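Local coordinates for protein N-acetylglucosamine 2-epimerase (Xylella fastidiosa, PDB 3GT5) that probably interconverts sugars or their N-acyl derivatives by epimerisation at carbon 2 or a related isomerisation, at residues 83-88 and 94-99; 79-84 and 119-124. One frame throughout, in Å; residues are numbered along the deposited sequence.

Contact 1 (83-88 and 94-99); sequences YVRDVH and GGYAWT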
ATOM      1  N   TYR A  83      -7.186  10.109 -16.342  1.00 21.50           N
ATOM      2  CA  TYR A  83      -6.186  11.003 -15.819  1.00 22.05           C
ATOM      3  C   TYR A  83      -4.772  10.376 -15.804  1.00 21.82           C
ATOM      4  O   TYR A  83      -3.802  11.028 -16.181  1.00 21.33           O
ATOM      5  CB  TYR A  83      -6.562  11.447 -14.418  1.00 22.19           C
ATOM      6  CG  TYR A  83      -5.852  12.690 -13.967  1.00 22.32           C
ATOM      7  CD1 TYR A  83      -6.154  13.938 -14.524  1.00 24.00           C
ATOM      8  CD2 TYR A  83      -4.879  12.635 -12.996  1.00 22.31           C
ATOM      9  CE1 TYR A  83      -5.522  15.096 -14.084  1.00 24.12           C
ATOM     10  CE2 TYR A  83      -4.237  13.770 -12.554  1.00 24.24           C
ATOM     11  CZ  TYR A  83      -4.563  15.009 -13.104  1.00 26.59           C
ATOM     12  OH  TYR A  83      -3.914  16.129 -12.660  1.00 29.34           O
ATOM     13  N   VAL A  84      -4.680   9.122 -15.372  1.00 21.42           N
ATOM     14  CA  VAL A  84      -3.392   8.397 -15.349  1.00 22.33           C
ATOM     15  C   VAL A  84      -2.828   8.302 -16.762  1.00 23.41           C
ATOM     16  O   VAL A  84      -1.650   8.634 -16.995  1.00 23.77           O
ATOM     17  CB  VAL A  84      -3.527   6.984 -14.673  1.00 22.11           C
ATOM     18  CG1 VAL A  84      -2.202   6.171 -14.800  1.00 21.22           C
ATOM     19  CG2 VAL A  84      -3.874   7.104 -13.199  1.00 22.58           C
ATOM     20  N   ARG A  85      -3.678   7.955 -17.737  1.00 24.37           N
ATOM     21  CA  ARG A  85      -3.162   7.754 -19.095  1.00 25.55           C
ATOM     22  C   ARG A  85      -2.971   9.017 -19.947  1.00 26.53           C
ATOM     23  O   ARG A  85      -2.070   9.043 -20.788  1.00 26.25           O
ATOM     24  CB  ARG A  85      -4.003   6.709 -19.821  1.00 25.68           C
ATOM     25  CG  ARG A  85      -3.813   5.346 -19.234  1.00 26.54           C
ATOM     26  CD  ARG A  85      -4.228   4.217 -20.093  1.00 29.00           C
ATOM     27  NE  ARG A  85      -3.506   4.082 -21.352  1.00 29.19           N
ATOM     28  CZ  ARG A  85      -2.303   3.531 -21.526  1.00 31.87           C
ATOM     29  NH1 ARG A  85      -1.571   3.105 -20.499  1.00 28.15           N
ATOM     30  NH2 ARG A  85      -1.800   3.425 -22.757  1.00 30.33           N
ATOM     31  N   ASP A  86      -3.782  10.050 -19.710  1.00 27.53           N
ATOM     32  CA  ASP A  86      -3.781  11.254 -20.538  1.00 29.65           C
ATOM     33  C   ASP A  86      -2.984  12.394 -19.969  1.00 29.40           C
ATOM     34  O   ASP A  86      -2.512  13.268 -20.742  1.00 30.53           O
ATOM     35  CB  ASP A  86      -5.208  11.715 -20.769  1.00 30.85           C
ATOM     36  CG  ASP A  86      -6.032  10.668 -21.497  1.00 34.88           C
ATOM     37  OD1 ASP A  86      -5.444   9.689 -22.044  1.00 40.50           O
ATOM     38  OD2 ASP A  86      -7.268  10.818 -21.523  1.00 38.70           O
ATOM     39  N   VAL A  87      -2.806  12.407 -18.640  1.00 27.14           N
ATOM     40  CA  VAL A  87      -2.144  13.525 -17.978  1.00 25.57           C
ATOM     41  C   VAL A  87      -0.822  13.107 -17.339  1.00 24.86           C
ATOM     42  O   VAL A  87       0.173  13.777 -17.537  1.00 24.50           O
ATOM     43  CB  VAL A  87      -3.059  14.212 -16.969  1.00 24.57           C
ATOM     44  CG1 VAL A  87      -2.382  15.407 -16.327  1.00 27.84           C
ATOM     45  CG2 VAL A  87      -4.365  14.616 -17.664  1.00 26.31           C
ATOM     46  N   HIS A  88      -0.791  12.007 -16.582  1.00 23.25           N
ATOM     47  CA  HIS A  88       0.476  11.543 -15.976  1.00 22.16           C
ATOM     48  C   HIS A  88       1.437  10.951 -17.002  1.00 22.11           C
ATOM     49  O   HIS A  88       2.628  11.215 -16.955  1.00 21.35           O
ATOM     50  CB  HIS A  88       0.265  10.500 -14.861  1.00 22.08           C
ATOM     51  CG  HIS A  88      -0.193  11.091 -13.569  1.00 18.69           C
ATOM     52  ND1 HIS A  88       0.678  11.646 -12.657  1.00 19.47           N
ATOM     53  CD2 HIS A  88      -1.439  11.245 -13.053  1.00 20.27           C
ATOM     54  CE1 HIS A  88      -0.017  12.065 -11.605  1.00 19.36           C
ATOM     55  NE2 HIS A  88      -1.299  11.812 -11.813  1.00 18.18           N
ATOM     56  N   GLY A  94       7.061   6.657 -22.118  1.00 26.65           N
ATOM     57  CA  GLY A  94       6.327   5.598 -21.422  1.00 25.88           C
ATOM     58  C   GLY A  94       6.323   5.812 -19.905  1.00 24.98           C
ATOM     59  O   GLY A  94       5.620   5.125 -19.196  1.00 24.73           O
ATOM     60  N   GLY A  95       7.070   6.793 -19.413  1.00 24.09           N
ATOM     61  CA  GLY A  95       7.085   7.097 -17.978  1.00 22.76           C
ATOM     62  C   GLY A  95       5.905   7.956 -17.545  1.00 22.28           C
ATOM     63  O   GLY A  95       5.134   8.478 -18.376  1.00 21.97           O
ATOM     64  N   TYR A  96       5.767   8.116 -16.226  1.00 21.13           N
ATOM     65  CA  TYR A  96       4.605   8.761 -15.629  1.00 20.25           C
ATOM     66  C   TYR A  96       5.070   9.860 -14.738  1.00 20.97           C
ATOM     67  O   TYR A  96       5.938   9.621 -13.910  1.00 23.55           O
ATOM     68  CB  TYR A  96       3.783   7.755 -14.795  1.00 19.65           C
ATOM     69  CG  TYR A  96       3.072   6.732 -15.621  1.00 19.16           C
ATOM     70  CD1 TYR A  96       1.722   6.898 -15.953  1.00 18.71           C
ATOM     71  CD2 TYR A  96       3.730   5.573 -16.066  1.00 17.60           C
ATOM     72  CE1 TYR A  96       1.067   5.971 -16.715  1.00 20.32           C
ATOM     73  CE2 TYR A  96       3.103   4.650 -16.818  1.00 17.88           C
ATOM     74  CZ  TYR A  96       1.761   4.824 -17.162  1.00 17.05           C
ATOM     75  OH  TYR A  96       1.124   3.888 -17.938  1.00 20.75           O
ATOM     76  N   ALA A  97       4.460  11.032 -14.848  1.00 21.89           N
ATOM     77  CA  ALA A  97       4.791  12.148 -13.969  1.00 21.99           C
ATOM     78  C   ALA A  97       4.509  11.757 -12.526  1.00 20.93           C
ATOM     79  O   ALA A  97       3.414  11.288 -12.221  1.00 20.79           O
ATOM     80  CB  ALA A  97       4.000  13.401 -14.355  1.00 21.65           C
ATOM     81  N   TRP A  98       5.491  11.982 -11.651  1.00 20.52           N
ATOM     82  CA  TRP A  98       5.352  11.757 -10.208  1.00 20.26           C
ATOM     83  C   TRP A  98       4.407  12.775  -9.559  1.00 19.81           C
ATOM     84  O   TRP A  98       3.519  12.419  -8.781  1.00 18.85           O
ATOM     85  CB  TRP A  98       6.765  11.784  -9.583  1.00 19.89           C
ATOM     86  CG  TRP A  98       6.880  11.416  -8.140  1.00 20.83           C
ATOM     87  CD1 TRP A  98       7.415  12.187  -7.151  1.00 20.98           C
ATOM     88  CD2 TRP A  98       6.537  10.160  -7.511  1.00 20.54           C
ATOM     89  NE1 TRP A  98       7.395  11.538  -5.968  1.00 21.42           N
ATOM     90  CE2 TRP A  98       6.879  10.279  -6.149  1.00 21.58           C
ATOM     91  CE3 TRP A  98       5.996   8.937  -7.967  1.00 20.30           C
ATOM     92  CZ2 TRP A  98       6.678   9.243  -5.235  1.00 21.00           C
ATOM     93  CZ3 TRP A  98       5.806   7.903  -7.037  1.00 19.85           C
ATOM     94  CH2 TRP A  98       6.149   8.060  -5.695  1.00 21.30           C
ATOM     95  N   THR A  99       4.632  14.063  -9.845  1.00 20.70           N
ATOM     96  CA  THR A  99       3.740  15.122  -9.380  1.00 22.33           C
ATOM     97  C   THR A  99       3.436  16.128 -10.516  1.00 23.92           C
ATOM     98  O   THR A  99       4.231  16.333 -11.458  1.00 23.05           O
ATOM     99  CB  THR A  99       4.349  15.864  -8.188  1.00 22.48           C
ATOM    100  OG1 THR A  99       5.605  16.384  -8.595  1.00 24.33           O
ATOM    101  CG2 THR A  99       4.586  14.961  -6.955  1.00 24.03           C
TER

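Contact 2 (79-84 and 119-124); sequences HGLSYV and MLAYSC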
ATOM      1  N   HIS A  79     -12.876   7.666 -15.146  1.00 20.91           N
ATOM      2  CA  HIS A  79     -12.372   9.002 -14.965  1.00 22.03           C
ATOM      3  C   HIS A  79     -10.927   8.996 -14.437  1.00 22.06           C
ATOM      4  O   HIS A  79     -10.074   9.723 -14.944  1.00 21.22           O
ATOM      5  CB  HIS A  79     -13.334   9.737 -13.996  1.00 21.94           C
ATOM      6  CG  HIS A  79     -12.977  11.154 -13.698  1.00 23.35           C
ATOM      7  ND1 HIS A  79     -13.375  12.211 -14.504  1.00 24.88           N
ATOM      8  CD2 HIS A  79     -12.365  11.713 -12.624  1.00 22.45           C
ATOM      9  CE1 HIS A  79     -12.950  13.345 -13.973  1.00 25.37           C
ATOM     10  NE2 HIS A  79     -12.351  13.071 -12.817  1.00 25.21           N
ATOM     11  N   GLY A  80     -10.676   8.182 -13.394  1.00 22.04           N
ATOM     12  CA  GLY A  80      -9.348   8.096 -12.790  1.00 21.13           C
ATOM     13  C   GLY A  80      -8.307   7.524 -13.723  1.00 20.41           C
ATOM     14  O   GLY A  80      -7.164   7.999 -13.764  1.00 20.06           O
ATOM     15  N   LEU A  81      -8.672   6.473 -14.444  1.00 20.78           N
ATOM     16  CA  LEU A  81      -7.750   5.899 -15.424  1.00 21.62           C
ATOM     17  C   LEU A  81      -7.444   6.856 -16.589  1.00 22.19           C
ATOM     18  O   LEU A  81      -6.309   6.884 -17.086  1.00 21.59           O
ATOM     19  CB  LEU A  81      -8.258   4.560 -15.933  1.00 21.02           C
ATOM     20  CG  LEU A  81      -8.172   3.421 -14.935  1.00 22.30           C
ATOM     21  CD1 LEU A  81      -9.013   2.282 -15.384  1.00 25.20           C
ATOM     22  CD2 LEU A  81      -6.673   2.963 -14.740  1.00 22.41           C
ATOM     23  N   SER A  82      -8.423   7.663 -17.027  1.00 22.86           N
ATOM     24  CA  SER A  82      -8.147   8.671 -18.039  1.00 23.25           C
ATOM     25  C   SER A  82      -7.086   9.664 -17.573  1.00 22.74           C
ATOM     26  O   SER A  82      -6.206  10.031 -18.328  1.00 23.94           O
ATOM     27  CB  SER A  82      -9.403   9.465 -18.474  1.00 24.49           C
ATOM     28  OG  SER A  82     -10.344   8.548 -18.981  1.00 28.19           O
ATOM     29  N   TYR A  83      -7.186  10.109 -16.342  1.00 21.50           N
ATOM     30  CA  TYR A  83      -6.186  11.003 -15.819  1.00 22.05           C
ATOM     31  C   TYR A  83      -4.772  10.376 -15.804  1.00 21.82           C
ATOM     32  O   TYR A  83      -3.802  11.028 -16.181  1.00 21.33           O
ATOM     33  CB  TYR A  83      -6.562  11.447 -14.418  1.00 22.19           C
ATOM     34  CG  TYR A  83      -5.852  12.690 -13.967  1.00 22.32           C
ATOM     35  CD1 TYR A  83      -6.154  13.938 -14.524  1.00 24.00           C
ATOM     36  CD2 TYR A  83      -4.879  12.635 -12.996  1.00 22.31           C
ATOM     37  CE1 TYR A  83      -5.522  15.096 -14.084  1.00 24.12           C
ATOM     38  CE2 TYR A  83      -4.237  13.770 -12.554  1.00 24.24           C
ATOM     39  CZ  TYR A  83      -4.563  15.009 -13.104  1.00 26.59           C
ATOM     40  OH  TYR A  83      -3.914  16.129 -12.660  1.00 29.34           O
ATOM     41  N   VAL A  84      -4.680   9.122 -15.372  1.00 21.42           N
ATOM     42  CA  VAL A  84      -3.392   8.397 -15.349  1.00 22.33           C
ATOM     43  C   VAL A  84      -2.828   8.302 -16.762  1.00 23.41           C
ATOM     44  O   VAL A  84      -1.650   8.634 -16.995  1.00 23.77           O
ATOM     45  CB  VAL A  84      -3.527   6.984 -14.673  1.00 22.11           C
ATOM     46  CG1 VAL A  84      -2.202   6.171 -14.800  1.00 21.22           C
ATOM     47  CG2 VAL A  84      -3.874   7.104 -13.199  1.00 22.58           C
ATOM     48  N   MET A 119       0.549  -0.232 -12.173  1.00 16.04           N
ATOM     49  CA  MET A 119       0.210  -1.663 -12.439  1.00 15.81           C
ATOM     50  C   MET A 119      -1.037  -2.086 -11.651  1.00 16.33           C
ATOM     51  O   MET A 119      -1.959  -2.721 -12.184  1.00 17.71           O
ATOM     52  CB  MET A 119       1.385  -2.610 -12.197  1.00 16.70           C
ATOM     53  CG  MET A 119       1.065  -4.053 -12.511  1.00 15.03           C
ATOM     54  SD  MET A 119       0.725  -4.411 -14.338  1.00 13.54           S
ATOM     55  CE  MET A 119       2.409  -4.948 -14.815  1.00 23.81           C
ATOM     56  N   LEU A 120      -1.102  -1.674 -10.391  1.00 15.72           N
ATOM     57  CA  LEU A 120      -2.258  -1.954  -9.574  1.00 16.78           C
ATOM     58  C   LEU A 120      -3.520  -1.282 -10.139  1.00 17.25           C
ATOM     59  O   LEU A 120      -4.581  -1.956 -10.224  1.00 17.64           O
ATOM     60  CB  LEU A 120      -2.012  -1.482  -8.135  1.00 16.11           C
ATOM     61  CG  LEU A 120      -3.164  -1.763  -7.165  1.00 19.63           C
ATOM     62  CD1 LEU A 120      -3.368  -3.282  -6.955  1.00 18.01           C
ATOM     63  CD2 LEU A 120      -2.943  -1.065  -5.800  1.00 18.87           C
ATOM     64  N   ALA A 121      -3.426  -0.008 -10.540  1.00 16.84           N
ATOM     65  CA  ALA A 121      -4.596   0.702 -11.090  1.00 16.61           C
ATOM     66  C   ALA A 121      -5.080  -0.013 -12.380  1.00 17.97           C
ATOM     67  O   ALA A 121      -6.291  -0.193 -12.621  1.00 16.73           O
ATOM     68  CB  ALA A 121      -4.299   2.180 -11.370  1.00 17.72           C
ATOM     69  N   TYR A 122      -4.145  -0.389 -13.239  1.00 16.78           N
ATOM     70  CA  TYR A 122      -4.546  -1.062 -14.495  1.00 17.81           C
ATOM     71  C   TYR A 122      -5.157  -2.443 -14.215  1.00 18.53           C
ATOM     72  O   TYR A 122      -6.119  -2.848 -14.907  1.00 19.70           O
ATOM     73  CB  TYR A 122      -3.353  -1.177 -15.456  1.00 17.99           C
ATOM     74  CG  TYR A 122      -2.840   0.131 -16.036  1.00 18.85           C
ATOM     75  CD1 TYR A 122      -3.649   1.282 -16.150  1.00 20.67           C
ATOM     76  CD2 TYR A 122      -1.538   0.220 -16.542  1.00 19.06           C
ATOM     77  CE1 TYR A 122      -3.162   2.470 -16.663  1.00 22.15           C
ATOM     78  CE2 TYR A 122      -1.067   1.410 -17.116  1.00 18.48           C
ATOM     79  CZ  TYR A 122      -1.888   2.524 -17.186  1.00 20.42           C
ATOM     80  OH  TYR A 122      -1.422   3.706 -17.720  1.00 22.80           O
ATOM     81  N   SER A 123      -4.632  -3.168 -13.218  1.00 17.17           N
ATOM     82  CA  SER A 123      -5.184  -4.492 -12.851  1.00 18.03           C
ATOM     83  C   SER A 123      -6.621  -4.323 -12.335  1.00 19.01           C
ATOM     84  O   SER A 123      -7.522  -5.095 -12.707  1.00 19.01           O
ATOM     85  CB  SER A 123      -4.336  -5.158 -11.773  1.00 18.95           C
ATOM     86  OG  SER A 123      -3.067  -5.349 -12.297  1.00 19.41           O
ATOM     87  N   CYS A 124      -6.826  -3.288 -11.526  1.00 18.50           N
ATOM     88  CA  CYS A 124      -8.181  -2.927 -11.100  1.00 20.08           C
ATOM     89  C   CYS A 124      -9.096  -2.613 -12.289  1.00 20.11           C
ATOM     90  O   CYS A 124     -10.264  -3.070 -12.299  1.00 20.12           O
ATOM     91  CB  CYS A 124      -8.171  -1.742 -10.148  1.00 20.33           C
ATOM     92  SG  CYS A 124      -7.522  -2.161  -8.534  1.00 23.93           S
TER

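Contact 1 (83-88 and 94-99)
His88 and Ala97 are joined by two hydrogen bonds, one through backbone and one through the imidazole. Ala97 N donates to His88 O at 2.8 Å, almost straight at the hydrogen. The second bond runs the other way: His88 ND1 gives its hydrogen to Ala97 O, also at 2.8 Å, and is more bent (150°). The acceptor sits at the edge of the imidazole, slightly out of the ring plane. Chi1 of His88 (-77°) places the ring beside the loop, and chi2 near -83° turns ND1 to Ala97 O. NE2 bonds to Ser54 OG, so both ring nitrogens are engaged and the rotation of the ring is fixed.

The Tyr96 ring passes obliquely by Val84, near the end of the helix. His88 CB meets the edge of the Tyr96 ring, 4.0 Å from Tyr96 CD1. Further out, Val84 CG1 approaches CE1 of Tyr96 at 3.8 Å. The CA of Tyr96 also makes a CH···O contact with His88 O, which therefore has Ala97 N as its strong partner and a weaker one beside it. The Arg85 chain bends at chi3 and brings NH1 near Tyr96 OH, yet both groups bond to Tyr122 OH. Arg85 also forms a salt bridge with Glu139.

The contact ties the C-terminal end of helix 71-88 to the loop that leads into strand 99-101. Helix 51-68 touches His88 and Tyr96, helix 112-127 packs on Tyr96, and strand 104-111 lies against Ala97.

Contact 2 (79-84 and 119-124)
Leu81 and Tyr122 make the closest apolar contact between these two helix segments. Leu81 CD2 comes to the edge of the tyrosine ring, near its plane, 3.7 Å from Tyr122 CD1. The same methyl also reaches Ala121, with 4.2 Å from Leu81 CD2 to Ala121 CB and 3.8 Å to Ala121 O. One branch of the leucine thus touches two successive residues of helix 112-127. Nearer the end of the ring, Val84 CG1 lies 3.9 Å from Tyr122 OH.

Chi1 of -68° sets the Tyr122 ring beside its own backbone N, and the ring reaches toward helix 71-88, where it meets Leu81 and Val84. The segment axes are 10.8 Å apart at closest approach and run roughly antiparallel, at 141°. Small Ala121 faces the other helix, while the longer Leu81 and Tyr122 bridge the distance.

Polar bonds lie within or beside the segments. Met119 O accepts from both Ser123 N and Ser123 OG, which come from opposite faces of its carbonyl plane; the OG bond is 2.9 Å long. The hydroxyl of Tyr122 has its partners, Tyr96 and Arg85, outside these segments. Trp136 meets the Tyr122 ring, and Met137 and Thr140 of helix 133-147 touch it too.

The chemistry implies an apolar interface between the two helices, in which the tyrosine ring takes part while its buried hydroxyl is satisfied by polar partners beyond them.

Contacts 1 and 2 use overlapping parts of helix 71-88, and Val84 serves both. Their centres are about 10 Å apart, and lie about 19 Å and 15 Å from the centre of the chain. Tyr122 OH joins them directly: it lies 2.6 Å from Tyr96 OH and 2.8 Å from Arg85 NH1, both probable hydrogen bonds. A small polar cluster therefore connects the loop 94-99, the end of helix 71-88 and helix 112-127. Contact 1 holds the loop to its helix, and contact 2 holds that helix to the next one in the chain. The packing of successive helices is consistent with the (alpha/alpha)6 barrel of the six-hairpin families.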